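Local coordinates for putative non-ribosomal peptide synthetase (Actinomadura parvosata subsp. kistnae, PDB 6M7L), which is a condensation-like domain of a non-ribosomal peptide synthetase that probably recruits cytochrome P450 enzymes to the carrier-bound peptide rather than forming peptide bonds, at residues Glu407-Leu412 / Glu435-Arg440. Residues are numbered along the deposited sequence; the frame is centred on the assembly and turned at random.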
loop_
_atom_site.group_PDB
_atom_site.type_symbol
_atom_site.label_atom_id
_atom_site.label_comp_id
_atom_site.label_asym_id
_atom_site.label_seq_id
_atom_site.Cartn_x
_atom_site.Cartn_y
_atom_site.Cartn_z
ATOM N N GLU A 407 -11.220 14.267 -21.242
ATOM C CA GLU A 407 -11.817 14.474 -22.554
ATOM C C GLU A 407 -13.119 13.716 -22.729
ATOM O O GLU A 407 -13.890 14.033 -23.643
ATOM C CB GLU A 407 -10.847 14.043 -23.656
ATOM C CG GLU A 407 -9.479 14.680 -23.580
ATOM C CD GLU A 407 -8.589 14.241 -24.719
ATOM O OE1 GLU A 407 -8.844 14.661 -25.870
ATOM O OE2 GLU A 407 -7.647 13.460 -24.469
ATOM N N LEU A 408 -13.374 12.719 -21.888
ATOM C CA LEU A 408 -14.581 11.923 -22.004
ATOM C C LEU A 408 -15.800 12.738 -21.584
ATOM O O LEU A 408 -15.700 13.730 -20.858
ATOM C CB LEU A 408 -14.469 10.667 -21.142
ATOM C CG LEU A 408 -13.265 9.774 -21.441
ATOM C CD1 LEU A 408 -12.921 8.927 -20.228
ATOM C CD2 LEU A 408 -13.549 8.895 -22.648
ATOM N N ASP A 409 -16.965 12.311 -22.071
ATOM C CA ASP A 409 -18.213 12.899 -21.601
ATOM C C ASP A 409 -18.653 12.260 -20.293
ATOM O O ASP A 409 -19.176 12.943 -19.405
ATOM C CB ASP A 409 -19.309 12.739 -22.653
ATOM C CG ASP A 409 -18.858 13.167 -24.028
ATOM O OD1 ASP A 409 -17.903 13.965 -24.113
ATOM O OD2 ASP A 409 -19.458 12.710 -25.022
ATOM N N LEU A 410 -18.447 10.952 -20.166
ATOM C CA LEU A 410 -18.872 10.197 -19.000
ATOM C C LEU A 410 -17.803 9.177 -18.647
ATOM O O LEU A 410 -17.260 8.502 -19.526
ATOM C CB LEU A 410 -20.211 9.498 -19.255
ATOM C CG LEU A 410 -21.387 10.430 -19.542
ATOM C CD1 LEU A 410 -22.538 9.668 -20.175
ATOM C CD2 LEU A 410 -21.831 11.128 -18.265
ATOM N N TRP A 411 -17.500 9.074 -17.356
ATOM C CA TRP A 411 -16.540 8.098 -16.850
ATOM C C TRP A 411 -17.172 7.439 -15.629
ATOM O O TRP A 411 -17.202 8.024 -14.543
ATOM C CB TRP A 411 -15.205 8.751 -16.509
ATOM C CG TRP A 411 -14.071 7.775 -16.484
ATOM C CD1 TRP A 411 -14.148 6.429 -16.688
ATOM C CD2 TRP A 411 -12.688 8.067 -16.248
ATOM N NE1 TRP A 411 -12.900 5.863 -16.598
ATOM C CE2 TRP A 411 -11.986 6.846 -16.323
ATOM C CE3 TRP A 411 -11.976 9.239 -15.979
ATOM C CZ2 TRP A 411 -10.608 6.764 -16.142
ATOM C CZ3 TRP A 411 -10.608 9.156 -15.797
ATOM C CH2 TRP A 411 -9.938 7.926 -15.880
ATOM N N LEU A 412 -17.684 6.226 -15.810
ATOM C CA LEU A 412 -18.341 5.490 -14.737
ATOM C C LEU A 412 -17.296 4.659 -13.999
ATOM O O LEU A 412 -16.755 3.695 -14.549
ATOM C CB LEU A 412 -19.457 4.614 -15.297
ATOM C CG LEU A 412 -20.201 3.757 -14.276
ATOM C CD1 LEU A 412 -20.805 4.619 -13.174
ATOM C CD2 LEU A 412 -21.272 2.938 -14.971
ATOM N N GLU A 435 -18.462 18.712 -17.816
ATOM C CA GLU A 435 -19.307 19.877 -17.577
ATOM C C GLU A 435 -19.721 20.563 -18.876
ATOM O O GLU A 435 -20.806 21.151 -18.940
ATOM C CB GLU A 435 -18.597 20.861 -16.647
ATOM C CG GLU A 435 -18.459 20.349 -15.217
ATOM C CD GLU A 435 -18.015 21.423 -14.244
ATOM O OE1 GLU A 435 -17.688 22.543 -14.696
ATOM O OE2 GLU A 435 -17.999 21.148 -13.025
ATOM N N ASP A 436 -18.888 20.489 -19.928
ATOM C CA ASP A 436 -19.269 21.047 -21.238
ATOM C C ASP A 436 -20.354 20.253 -21.919
ATOM O O ASP A 436 -20.704 20.555 -23.070
ATOM C CB ASP A 436 -18.063 21.117 -22.172
ATOM C CG ASP A 436 -16.946 21.977 -21.627
ATOM O OD1 ASP A 436 -17.215 22.812 -20.737
ATOM O OD2 ASP A 436 -15.796 21.818 -22.093
ATOM N N ARG A 437 -20.890 19.245 -21.233
ATOM C CA ARG A 437 -21.791 18.281 -21.851
ATOM C C ARG A 437 -22.987 17.915 -20.991
ATOM O O ARG A 437 -24.062 17.666 -21.545
ATOM C CB ARG A 437 -20.998 17.005 -22.190
ATOM C CG ARG A 437 -21.814 15.893 -22.802
ATOM C CD ARG A 437 -21.926 16.011 -24.304
ATOM N NE ARG A 437 -22.645 14.871 -24.861
ATOM C CZ ARG A 437 -23.050 14.788 -26.123
ATOM N NH1 ARG A 437 -22.806 15.786 -26.964
ATOM N NH2 ARG A 437 -23.700 13.712 -26.543
ATOM N N PHE A 438 -22.853 17.887 -19.667
ATOM C CA PHE A 438 -23.964 17.673 -18.755
ATOM C C PHE A 438 -23.848 18.671 -17.617
ATOM O O PHE A 438 -22.803 19.295 -17.423
ATOM C CB PHE A 438 -23.989 16.246 -18.173
ATOM C CG PHE A 438 -24.001 15.159 -19.208
ATOM C CD1 PHE A 438 -25.197 14.682 -19.712
ATOM C CD2 PHE A 438 -22.817 14.600 -19.660
ATOM C CE1 PHE A 438 -25.214 13.681 -20.661
ATOM C CE2 PHE A 438 -22.830 13.594 -20.608
ATOM C CZ PHE A 438 -24.030 13.138 -21.112
ATOM N N ASP A 439 -24.929 18.817 -16.862
ATOM C CA ASP A 439 -24.890 19.447 -15.550
ATOM C C ASP A 439 -25.235 18.399 -14.499
ATOM O O ASP A 439 -25.500 17.237 -14.819
ATOM C CB ASP A 439 -25.835 20.651 -15.470
ATOM C CG ASP A 439 -27.273 20.295 -15.784
ATOM O OD1 ASP A 439 -27.940 21.075 -16.493
ATOM O OD2 ASP A 439 -27.730 19.222 -15.342
ATOM N N ARG A 440 -25.234 18.819 -13.230
ATOM C CA ARG A 440 -25.497 17.879 -12.142
ATOM C C ARG A 440 -26.853 17.201 -12.301
ATOM O O ARG A 440 -26.971 15.982 -12.121
ATOM C CB ARG A 440 -25.414 18.593 -10.795
ATOM C CG ARG A 440 -23.998 18.865 -10.323
ATOM C CD ARG A 440 -23.867 18.674 -8.820
ATOM N NE ARG A 440 -24.189 17.309 -8.407
ATOM C CZ ARG A 440 -25.362 16.934 -7.905
ATOM N NH1 ARG A 440 -26.335 17.823 -7.752
ATOM N NH2 ARG A 440 -25.564 15.669 -7.558
#
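Leu-410 and Phe-438 meet in the C-terminal lobe of the condensation-type fold, one of its two chloramphenicol acetyltransferase-like lobes, where the loop between strand 424-434 and helix 440-459 folds back onto the start of strand 410-418. In this lobe, helix 440-459 packs against a four-stranded mixed sheet, and the contact sits at one end of that layer. The tight part is apolar. Leu-410 CD2 lies 3.5 Å from Phe-438 CE2, with CG of the same leucine almost as near. The other methyl, Leu-410 CD1, reaches Phe-438 CZ at 3.9 Å; the two side chains cross at about a right angle. With CG of Leu-410 anti to its carbonyl carbon (chi1 -62°), the fork is brought up to the ring, whose edge also faces the backbone O of Asp-409. Leu-446 of the helix and Tyr-433 touch both side chains. Cutting Leu-410 back to an alanine is likely to strip the CE2-CZ side of the phenyl ring of its apolar partner and open a gap beneath Leu-446. The other side, at exposed Arg-437, is looser. CB of Asp-409 rests 4.0 Å from Arg-437 CG, but the charges meet only in a long salt bridge, and the stronger partner of the buried carboxylate is Arg-238. Asp-409 OD2 sits over one face of the Arg-437 guanidinium, 3.9 Å from NE, with no N-H pointing at it.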